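Local coordinates for protein dihydroneopterin triphosphate diphosphatase (Escherichia coli O157:H7, PDB 5U7F) that hydrolyses dihydroneopterin triphosphate to the monophosphate and pyrophosphate for folate biosynthesis, probably also cleaves nucleoside triphosphates such as dATP, and here carries cobalt ions, at residues A[41-44]-A[45-49]; A[62-65]-A[66-69]; A[82-85]-A[86-89]; A[136-139]-A[140-144]. All blocks are in the same frame, centred on the assembly; numbering follows the deposited sequence.

All four contacts are local and lie in series along one Nudix domain, without touching one another. Contacts 1, 2 and 4 are partly buried; contact 3 lies at the surface. Contacts 1 and 2 flank helix 49-61: contact 1 is the turn leading into it from strand 36-42, contact 2 the turns leading out toward strand 72-82. Glu47 holds one N-H firmly in contact 1, while Asp64 holds two only weakly in contact 2. In contact 3 a loop between strands 72-82 and 97-107 is held by carbonyl bonds and apolar touches. Contact 4 consists of successive turns of helix 136-147, one side buried against the sheet. Contacts 3 and 4 are joined by a sulfate that both bind.

Contact 1 of 4, residues A[41-44]-A[45-49]; sequences GSVE and EGETA. With SO4 (sulfate ion), chain C.
Glu47 CG lies between its own backbone N and carbonyl carbon (chi1 78°), and the rest of the chain is extended, which carries the carboxylate back to the N-H of Glu44. OE2 accepts that Glu44 N-H at 2.8 Å, nearly straight and on the lone pair turned away from OE1. This is the opening loop of the Nudix box, between strand 36-42 and helix 49-61. A type II beta turn from Glu44 to Glu47 closes it, with Glu47 N bonded to Glu44 O at 3.1 Å. Gly46 takes the third place of the turn with positive phi (84°), where a CB would jam against the preceding carbonyl. Glutamate suits position 47 because its reach lets it bind the turn it belongs to, while OE2 also forms a salt bridge with Arg55 of the helix. That second partner probably offsets the nearby charge of Glu44, whose side chain runs alongside in the same direction, near a bound cobalt. At the strand end, Ser42 N donates to sulfate O4 at 3.1 Å, an ion that Lys7 also binds. Buried Val43 packs against Val10 and Ile12 of the neighbouring strand, and its CG1 rests 3.4 Å from Glu47 O.

Contact 2 of 4, residues A[62-65]-A[66-69]; sequences TIDV and VAEQ
Asp64 and Ala67 meet with the carboxylate folded toward the methyl: Asp64 CG lies 3.9 Å from Ala67 CB. With CG anti to the Asp64 backbone N (chi1 -173°), the carboxylate turns forward to the start of the type I beta turn from Val66 to Gln69, which Gln69 N to Val66 O closes. There OD1 faces two successive amides, Ala67 N at 3.4 Å and Val66 N at 3.2 Å. Both bonds are weak, the first almost straight and the second strongly bent; the one to Val66, two residues on, makes an Asx turn, and together they probably help to set the beta turn. A short acidic side chain suits the place, since it can reach forward to amides only two and three residues ahead; its other oxygen, OD2, has a long, weak ion pair with Lys58.

Glu68 comes from further along the turn. Its N-H is bonded to Asp64 O at 3.2 Å, its CG packs 3.3 Å from the same oxygen, and its extended chain passes obliquely across Ile63. A water joins Asp64 N to Glu68 OE2, and OE2 also forms a salt bridge with Arg111, which anchors the carboxylate. The segment leads from helix 49-61 to strand 72-82: buried Ile63 packs on Val57 of that helix and on Ile113, Val65 on Leu70, and Val66 reaches back to Met54 of the helix.

Contact 3 of 4, residues A[82-85]-A[86-89]; sequences EIFS and HLRH. With SO4 (sulfate ion), chain B.
Arg88 sets its CB over the carbonyls of the preceding turn, 3.7 Å from Ser85 O and slightly farther from Phe84 O, while Ile83 CG2 lies 3.9 Å from that same CB. CG extends anti to the backbone N (chi1 -167°) and passes 4.2 Å from Ile83 CG2, so the aliphatic base of the arginine crosses a branched apolar side chain. Bends at chi2 and chi3 then carry the guanidinium away to the later part of the same loop, where NH1 donates to the carbonyls of Ala92 and Val95 and NH2 makes a weak bond to Tyr91 O; arginine thus serves both as an apolar spacer and as a clasp. This loop joins strands 72-82 and 97-107 of the Nudix fold, and Glu82, Ile83 and Phe84 are predicted to help bind the substrate. Leu87 N bonds to Phe84 O at 2.8 Å, coming from above the carbonyl plane, and Arg88 N makes a weak bond to Ser85 O. Phe84 and His86 have ring planes only 15° apart, yet slid so far that they barely overlap; His86 CE1 lies 3.7 Å from Phe84 CB. Asp32 holds His86 NE2. At the start of the segment, Glu82 N donates to sulfate O3 at 3.2 Å.

Contact 4 of 4, residues A[136-139]-A[140-144]; sequences WSNR and QAIEQ. With SO4 (sulfate ion), chain B.
Helix 136-147 of the Nudix domain supplies this contact, in which three side-chain pairs, Trp136/Gln140, Asn138/Ile142 and Arg139/Glu143, meet one turn apart. Four successive i to i+4 backbone bonds run from Gln140 N to Trp136 O through Glu143 N to Arg139 O, the last at 3.0 Å with the donor in the carbonyl plane.

Trp136 and Gln140 run next to each other from the helix in a common direction. Gln140, with CG anti to its backbone N (chi1 -172°) and an extended chain, brings NE2 to the edge of the indole, 3.6 Å from Trp136 CZ3, the amide turned 32° from the ring. Its OE1 is held by Arg77, which should fix the rotation of the amide. At another edge of the indole, Trp136 NE1 donates to sulfate O3 at 3.1 Å, in a site completed by Arg97 and by Glu82 N.

Arg139 and Glu143 also run alongside each other, but they meet through Arg139 CG and Glu143 CD, 3.8 Å apart. Their charged ends stay separate, with Arg139 NE 4.9 Å from Glu143 OE2, so any attraction is probably mild.

The buried side mixes small, apolar and hydrogen-bonded polar residues. Glu100 holds Ser137 OG. Asn138 crosses Ile142, its ND2 3.6 Å from CD1 and satisfied by Ser38. Ala141 is short enough to let the helix sit close on Leu13, Val15 and Trp102, whereas Ile142 packs toward helix 126-132. With helix 49-61 on the other face of the sheet, this packing is typical of the alpha/beta/alpha sandwich of Nudix hydrolases.

Contact 1 of 4, residues A[41-44]-A[45-49]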
loop_
_atom_site.group_PDB
_atom_site.type_symbol
_atom_site.label_atom_id
_atom_site.label_comp_id
_atom_site.label_asym_id
_atom_site.label_seq_id
_atom_site.Cartn_x
_atom_site.Cartn_y
_atom_site.Cartn_z
ATOM N N GLY A 41 0.114 -3.958 3.959
ATOM C CA GLY A 41 0.543 -5.129 4.690
ATOM C C GLY A 41 0.165 -5.044 6.147
ATOM O O GLY A 41 0.023 -3.937 6.674
ATOM N N SER A 42 0.002 -6.208 6.776
ATOM C CA SER A 42 -0.270 -6.289 8.220
ATOM C C SER A 42 0.932 -5.884 9.065
ATOM O O SER A 42 2.078 -6.172 8.720
ATOM C CB SER A 42 -0.694 -7.709 8.618
ATOM O OG SER A 42 -1.955 -8.054 8.084
ATOM N N VAL A 43 0.648 -5.191 10.170
ATOM C CA VAL A 43 1.625 -4.919 11.217
ATOM C C VAL A 43 1.724 -6.120 12.127
ATOM O O VAL A 43 0.754 -6.464 12.811
ATOM C CB VAL A 43 1.238 -3.687 12.054
ATOM C CG1 VAL A 43 2.316 -3.367 13.091
ATOM C CG2 VAL A 43 0.999 -2.517 11.149
ATOM N N GLU A 44 2.889 -6.753 12.161
ATOM C CA GLU A 44 3.060 -7.963 12.961
ATOM C C GLU A 44 3.355 -7.658 14.422
ATOM O O GLU A 44 3.794 -6.572 14.775
ATOM C CB GLU A 44 4.181 -8.828 12.396
ATOM C CG GLU A 44 3.958 -9.247 10.942
ATOM C CD GLU A 44 2.692 -10.088 10.741
ATOM O OE1 GLU A 44 2.207 -10.686 11.723
ATOM O OE2 GLU A 44 2.178 -10.154 9.602
ATOM N N GLU A 45 3.132 -8.649 15.267
ATOM C CA GLU A 45 3.338 -8.479 16.698
ATOM C C GLU A 45 4.801 -8.086 16.961
ATOM O O GLU A 45 5.733 -8.637 16.373
ATOM C CB GLU A 45 2.956 -9.758 17.461
ATOM C CG GLU A 45 1.944 -9.512 18.595
ATOM C CD GLU A 45 1.187 -10.765 19.027
ATOM O OE1 GLU A 45 1.587 -11.387 20.042
ATOM O OE2 GLU A 45 0.159 -11.115 18.389
ATOM N N GLY A 46 4.992 -7.100 17.821
ATOM C CA GLY A 46 6.327 -6.633 18.138
ATOM C C GLY A 46 6.954 -5.608 17.207
ATOM O O GLY A 46 8.016 -5.096 17.531
ATOM N N GLU A 47 6.326 -5.299 16.071
ATOM C CA GLU A 47 6.850 -4.252 15.197
ATOM C C GLU A 47 5.921 -3.033 15.164
ATOM O O GLU A 47 4.729 -3.104 15.455
ATOM C CB GLU A 47 7.126 -4.799 13.758
ATOM C CG GLU A 47 5.917 -4.972 12.840
ATOM C CD GLU A 47 6.228 -5.563 11.430
ATOM O OE1 GLU A 47 7.373 -5.436 10.918
ATOM O OE2 GLU A 47 5.300 -6.159 10.826
ATOM N N THR A 48 6.501 -1.891 14.824
ATOM C CA THR A 48 5.742 -0.663 14.729
ATOM C C THR A 48 5.238 -0.499 13.316
ATOM O O THR A 48 5.712 -1.179 12.435
ATOM C CB THR A 48 6.579 0.543 15.066
ATOM O OG1 THR A 48 7.621 0.688 14.073
ATOM C CG2 THR A 48 7.185 0.422 16.483
ATOM N N ALA A 49 4.328 0.456 13.118
ATOM C CA ALA A 49 3.784 0.734 11.808
ATOM C C ALA A 49 4.885 1.146 10.847
ATOM O O ALA A 49 4.943 0.623 9.759
ATOM C CB ALA A 49 2.727 1.775 11.881
HETATM S S SO4 C . 0.039 -8.490 3.456
HETATM O O1 SO4 C . -1.311 -7.908 3.529
HETATM O O2 SO4 C . -0.094 -9.884 3.025
HETATM O O3 SO4 C . 0.862 -7.715 2.508
HETATM O O4 SO4 C . 0.665 -8.473 4.773
#

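Contact 2 of 4, residues A[62-65]-A[66-69]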
loop_
_atom_site.group_PDB
_atom_site.type_symbol
_atom_site.label_atom_id
_atom_site.label_comp_id
_atom_site.label_asym_id
_atom_site.label_seq_id
_atom_site.Cartn_x
_atom_site.Cartn_y
_atom_site.Cartn_z
ATOM N N THR A 62 10.718 -4.850 -3.666
ATOM C CA THR A 62 12.190 -4.942 -3.644
ATOM C C THR A 62 12.907 -3.582 -3.632
ATOM O O THR A 62 13.948 -3.408 -4.258
ATOM C CB THR A 62 12.718 -5.746 -4.861
ATOM O OG1 THR A 62 11.750 -6.731 -5.263
ATOM C CG2 THR A 62 14.028 -6.426 -4.485
ATOM N N ILE A 63 12.329 -2.615 -2.931
ATOM C CA ILE A 63 12.950 -1.316 -2.749
ATOM C C ILE A 63 13.393 -1.252 -1.304
ATOM O O ILE A 63 12.577 -1.388 -0.409
ATOM C CB ILE A 63 11.979 -0.158 -3.096
ATOM C CG1 ILE A 63 11.720 -0.165 -4.596
ATOM C CG2 ILE A 63 12.537 1.196 -2.618
ATOM C CD1 ILE A 63 10.826 0.949 -5.138
ATOM N N ASP A 64 14.695 -1.107 -1.079
ATOM C CA ASP A 64 15.234 -0.972 0.262
ATOM C C ASP A 64 15.429 0.506 0.595
ATOM O O ASP A 64 16.233 1.191 -0.035
ATOM C CB ASP A 64 16.556 -1.721 0.390
ATOM C CG ASP A 64 17.065 -1.759 1.812
ATOM O OD1 ASP A 64 16.689 -0.871 2.618
ATOM O OD2 ASP A 64 17.847 -2.681 2.130
ATOM N N VAL A 65 14.716 0.981 1.610
ATOM C CA VAL A 65 14.608 2.426 1.858
ATOM C C VAL A 65 15.805 2.970 2.636
ATOM O O VAL A 65 16.198 4.123 2.464
ATOM C CB VAL A 65 13.280 2.757 2.627
ATOM C CG1 VAL A 65 13.268 4.187 3.136
ATOM C CG2 VAL A 65 12.075 2.528 1.732
ATOM N N VAL A 66 16.365 2.152 3.517
ATOM C CA VAL A 66 17.531 2.564 4.294
ATOM C C VAL A 66 18.732 2.708 3.384
ATOM O O VAL A 66 19.386 3.753 3.356
ATOM C CB VAL A 66 17.859 1.553 5.406
ATOM C CG1 VAL A 66 19.141 1.955 6.168
ATOM C CG2 VAL A 66 16.681 1.425 6.338
ATOM N N ALA A 67 19.008 1.654 2.620
ATOM C CA ALA A 67 20.191 1.620 1.771
ATOM C C ALA A 67 20.139 2.696 0.683
ATOM O O ALA A 67 21.137 3.367 0.426
ATOM C CB ALA A 67 20.340 0.265 1.168
ATOM N N GLU A 68 18.970 2.893 0.080
ATOM C CA GLU A 68 18.804 3.910 -0.962
ATOM C C GLU A 68 18.665 5.316 -0.402
ATOM O O GLU A 68 18.469 6.258 -1.157
ATOM C CB GLU A 68 17.567 3.632 -1.813
ATOM C CG GLU A 68 17.669 2.452 -2.766
ATOM C CD GLU A 68 16.705 2.571 -3.938
ATOM O OE1 GLU A 68 16.411 3.711 -4.364
ATOM O OE2 GLU A 68 16.244 1.527 -4.449
ATOM N N GLN A 69 18.713 5.445 0.918
ATOM C CA GLN A 69 18.539 6.738 1.574
ATOM C C GLN A 69 17.272 7.458 1.115
ATOM O O GLN A 69 17.230 8.682 1.022
ATOM C CB GLN A 69 19.764 7.618 1.320
ATOM C CG GLN A 69 21.035 6.813 1.090
ATOM C CD GLN A 69 22.290 7.577 1.410
ATOM O OE1 GLN A 69 22.270 8.548 2.172
ATOM N NE2 GLN A 69 23.404 7.137 0.825
HETATM O O HOH W 1 16.380 -0.783 -3.253
#

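Contact 3 of 4, residues A[82-85]-A[86-89]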
loop_
_atom_site.group_PDB
_atom_site.type_symbol
_atom_site.label_atom_id
_atom_site.label_comp_id
_atom_site.label_asym_id
_atom_site.label_seq_id
_atom_site.Cartn_x
_atom_site.Cartn_y
_atom_site.Cartn_z
ATOM N N GLU A 82 -14.325 -1.614 6.544
ATOM C CA GLU A 82 -14.869 -2.955 6.516
ATOM C C GLU A 82 -14.039 -3.797 5.559
ATOM O O GLU A 82 -13.763 -3.397 4.415
ATOM C CB GLU A 82 -16.330 -2.928 6.094
ATOM C CG GLU A 82 -17.014 -4.314 6.039
ATOM C CD GLU A 82 -17.449 -4.850 7.409
ATOM O OE1 GLU A 82 -17.518 -4.055 8.379
ATOM O OE2 GLU A 82 -17.721 -6.092 7.505
ATOM N N ILE A 83 -13.618 -4.951 6.048
ATOM C CA ILE A 83 -12.911 -5.933 5.248
ATOM C C ILE A 83 -13.855 -6.452 4.155
ATOM O O ILE A 83 -14.994 -6.815 4.433
ATOM C CB ILE A 83 -12.386 -7.087 6.136
ATOM C CG1 ILE A 83 -11.425 -6.507 7.167
ATOM C CG2 ILE A 83 -11.666 -8.175 5.300
ATOM C CD1 ILE A 83 -10.890 -7.444 8.211
ATOM N N PHE A 84 -13.379 -6.435 2.907
ATOM C CA PHE A 84 -14.151 -7.009 1.813
ATOM C C PHE A 84 -14.615 -8.425 2.165
ATOM O O PHE A 84 -13.830 -9.264 2.602
ATOM C CB PHE A 84 -13.343 -7.056 0.518
ATOM C CG PHE A 84 -13.181 -5.728 -0.161
ATOM C CD1 PHE A 84 -14.243 -4.857 -0.283
ATOM C CD2 PHE A 84 -11.970 -5.387 -0.735
ATOM C CE1 PHE A 84 -14.099 -3.647 -0.940
ATOM C CE2 PHE A 84 -11.819 -4.182 -1.394
ATOM C CZ PHE A 84 -12.887 -3.307 -1.492
ATOM N N SER A 85 -15.892 -8.661 1.936
ATOM C CA SER A 85 -16.542 -9.909 2.300
ATOM C C SER A 85 -15.807 -11.119 1.798
ATOM O O SER A 85 -15.650 -12.088 2.521
ATOM C CB SER A 85 -17.954 -9.926 1.762
ATOM O OG SER A 85 -18.797 -9.097 2.552
ATOM N N HIS A 86 -15.374 -11.066 0.540
ATOM C CA HIS A 86 -14.698 -12.201 -0.071
ATOM C C HIS A 86 -13.243 -12.391 0.407
ATOM O O HIS A 86 -12.610 -13.387 0.049
ATOM C CB HIS A 86 -14.738 -12.066 -1.610
ATOM C CG HIS A 86 -14.034 -10.857 -2.146
ATOM N ND1 HIS A 86 -14.620 -9.611 -2.188
ATOM C CD2 HIS A 86 -12.807 -10.716 -2.705
ATOM C CE1 HIS A 86 -13.780 -8.749 -2.736
ATOM N NE2 HIS A 86 -12.675 -9.395 -3.060
ATOM N N LEU A 87 -12.712 -11.467 1.212
ATOM C CA LEU A 87 -11.326 -11.578 1.682
ATOM C C LEU A 87 -11.271 -11.785 3.192
ATOM O O LEU A 87 -10.200 -11.987 3.761
ATOM C CB LEU A 87 -10.499 -10.326 1.269
ATOM C CG LEU A 87 -10.309 -10.153 -0.248
ATOM C CD1 LEU A 87 -9.456 -8.943 -0.599
ATOM C CD2 LEU A 87 -9.719 -11.397 -0.919
ATOM N N ARG A 88 -12.428 -11.755 3.833
ATOM C CA ARG A 88 -12.495 -11.731 5.286
ATOM C C ARG A 88 -12.085 -13.073 5.888
ATOM O O ARG A 88 -11.546 -13.116 7.005
ATOM C CB ARG A 88 -13.900 -11.351 5.737
ATOM C CG ARG A 88 -14.026 -10.998 7.223
ATOM C CD ARG A 88 -15.114 -11.769 7.911
ATOM N NE ARG A 88 -14.758 -13.177 8.061
ATOM C CZ ARG A 88 -13.959 -13.656 9.015
ATOM N NH1 ARG A 88 -13.400 -12.841 9.917
ATOM N NH2 ARG A 88 -13.702 -14.952 9.055
ATOM N N HIS A 89 -12.321 -14.152 5.130
ATOM C CA HIS A 89 -11.985 -15.524 5.542
ATOM C C HIS A 89 -10.544 -15.603 6.091
ATOM O O HIS A 89 -10.245 -16.450 6.926
ATOM C CB HIS A 89 -12.173 -16.503 4.340
ATOM C CG HIS A 89 -11.284 -16.191 3.180
ATOM N ND1 HIS A 89 -11.731 -15.526 2.059
ATOM C CD2 HIS A 89 -9.958 -16.406 2.987
ATOM C CE1 HIS A 89 -10.716 -15.342 1.229
ATOM N NE2 HIS A 89 -9.633 -15.874 1.764
HETATM S S SO4 B . -16.717 1.284 5.444
HETATM O O1 SO4 B . -18.064 0.905 5.012
HETATM O O2 SO4 B . -16.566 0.961 6.856
HETATM O O3 SO4 B . -15.754 0.513 4.655
HETATM O O4 SO4 B . -16.522 2.713 5.233
HETATM O O HOH W 2 -15.248 -14.612 3.664
#

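Contact 4 of 4, residues A[136-139]-A[140-144]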
loop_
_atom_site.group_PDB
_atom_site.type_symbol
_atom_site.label_atom_id
_atom_site.label_comp_id
_atom_site.label_asym_id
_atom_site.label_seq_id
_atom_site.Cartn_x
_atom_site.Cartn_y
_atom_site.Cartn_z
ATOM N N TRP A 136 -11.354 2.320 -0.971
ATOM C CA TRP A 136 -11.656 3.730 -0.772
ATOM C C TRP A 136 -10.562 4.420 -0.006
ATOM O O TRP A 136 -10.350 5.584 -0.229
ATOM C CB TRP A 136 -13.027 3.949 -0.088
ATOM C CG TRP A 136 -13.182 3.526 1.334
ATOM C CD1 TRP A 136 -13.822 2.421 1.767
ATOM C CD2 TRP A 136 -12.775 4.246 2.491
ATOM N NE1 TRP A 136 -13.816 2.372 3.153
ATOM C CE2 TRP A 136 -13.180 3.485 3.617
ATOM C CE3 TRP A 136 -12.087 5.445 2.694
ATOM C CZ2 TRP A 136 -12.907 3.879 4.911
ATOM C CZ3 TRP A 136 -11.817 5.844 3.989
ATOM C CH2 TRP A 136 -12.216 5.056 5.084
ATOM N N SER A 137 -9.833 3.720 0.854
ATOM C CA SER A 137 -8.804 4.382 1.648
ATOM C C SER A 137 -7.567 4.648 0.769
ATOM O O SER A 137 -6.954 5.714 0.849
ATOM C CB SER A 137 -8.436 3.551 2.871
ATOM O OG SER A 137 -7.978 2.273 2.487
ATOM N N ASN A 138 -7.220 3.673 -0.062
ATOM C CA ASN A 138 -6.140 3.813 -1.060
ATOM C C ASN A 138 -6.411 4.979 -1.991
ATOM O O ASN A 138 -5.517 5.800 -2.255
ATOM C CB ASN A 138 -5.981 2.517 -1.857
ATOM C CG ASN A 138 -4.571 2.313 -2.442
ATOM O OD1 ASN A 138 -4.152 1.150 -2.633
ATOM N ND2 ASN A 138 -3.834 3.422 -2.745
ATOM N N ARG A 139 -7.640 5.066 -2.473
ATOM C CA ARG A 139 -8.060 6.198 -3.274
ATOM C C ARG A 139 -7.857 7.511 -2.554
ATOM O O ARG A 139 -7.235 8.452 -3.092
ATOM C CB ARG A 139 -9.507 6.052 -3.654
ATOM C CG ARG A 139 -10.119 7.288 -4.295
ATOM C CD ARG A 139 -11.430 6.934 -4.962
ATOM N NE ARG A 139 -12.455 6.704 -3.961
ATOM C CZ ARG A 139 -13.097 5.563 -3.729
ATOM N NH1 ARG A 139 -12.851 4.437 -4.423
ATOM N NH2 ARG A 139 -14.019 5.579 -2.773
ATOM N N GLN A 140 -8.371 7.577 -1.331
ATOM C CA GLN A 140 -8.308 8.821 -0.573
ATOM C C GLN A 140 -6.851 9.237 -0.303
ATOM O O GLN A 140 -6.504 10.419 -0.358
ATOM C CB GLN A 140 -9.081 8.684 0.740
ATOM C CG GLN A 140 -9.231 10.001 1.505
ATOM C CD GLN A 140 -10.112 9.891 2.771
ATOM O OE1 GLN A 140 -9.833 10.531 3.785
ATOM N NE2 GLN A 140 -11.174 9.116 2.688
ATOM N N ALA A 141 -5.982 8.266 -0.047
ATOM C CA ALA A 141 -4.592 8.565 0.240
ATOM C C ALA A 141 -3.909 9.135 -1.008
ATOM O O ALA A 141 -3.166 10.094 -0.907
ATOM C CB ALA A 141 -3.864 7.329 0.747
ATOM N N ILE A 142 -4.187 8.556 -2.167
ATOM C CA ILE A 142 -3.621 9.065 -3.426
ATOM C C ILE A 142 -4.097 10.517 -3.617
ATOM O O ILE A 142 -3.306 11.422 -3.927
ATOM C CB ILE A 142 -4.023 8.162 -4.614
ATOM C CG1 ILE A 142 -3.337 6.804 -4.484
ATOM C CG2 ILE A 142 -3.627 8.815 -5.989
ATOM C CD1 ILE A 142 -3.871 5.752 -5.478
ATOM N N GLU A 143 -5.381 10.752 -3.387
ATOM C CA GLU A 143 -5.968 12.075 -3.615
ATOM C C GLU A 143 -5.362 13.117 -2.697
ATOM O O GLU A 143 -5.022 14.235 -3.131
ATOM C CB GLU A 143 -7.485 12.052 -3.447
ATOM C CG GLU A 143 -8.206 11.235 -4.539
ATOM C CD GLU A 143 -9.719 11.076 -4.346
ATOM O OE1 GLU A 143 -10.214 11.048 -3.193
ATOM O OE2 GLU A 143 -10.428 10.942 -5.372
ATOM N N GLN A 144 -5.161 12.755 -1.447
ATOM C CA GLN A 144 -4.747 13.743 -0.475
ATOM C C GLN A 144 -3.239 13.957 -0.407
ATOM O O GLN A 144 -2.801 15.024 0.028
ATOM C CB GLN A 144 -5.300 13.355 0.901
ATOM C CG GLN A 144 -6.808 13.449 0.941
ATOM C CD GLN A 144 -7.375 13.125 2.322
ATOM O OE1 GLN A 144 -6.674 12.567 3.175
ATOM N NE2 GLN A 144 -8.644 13.476 2.546
HETATM S S SO4 B . -16.717 1.284 5.444
HETATM O O1 SO4 B . -18.064 0.905 5.012
HETATM O O2 SO4 B . -16.566 0.961 6.856
HETATM O O3 SO4 B . -15.754 0.513 4.655
HETATM O O4 SO4 B . -16.522 2.713 5.233
#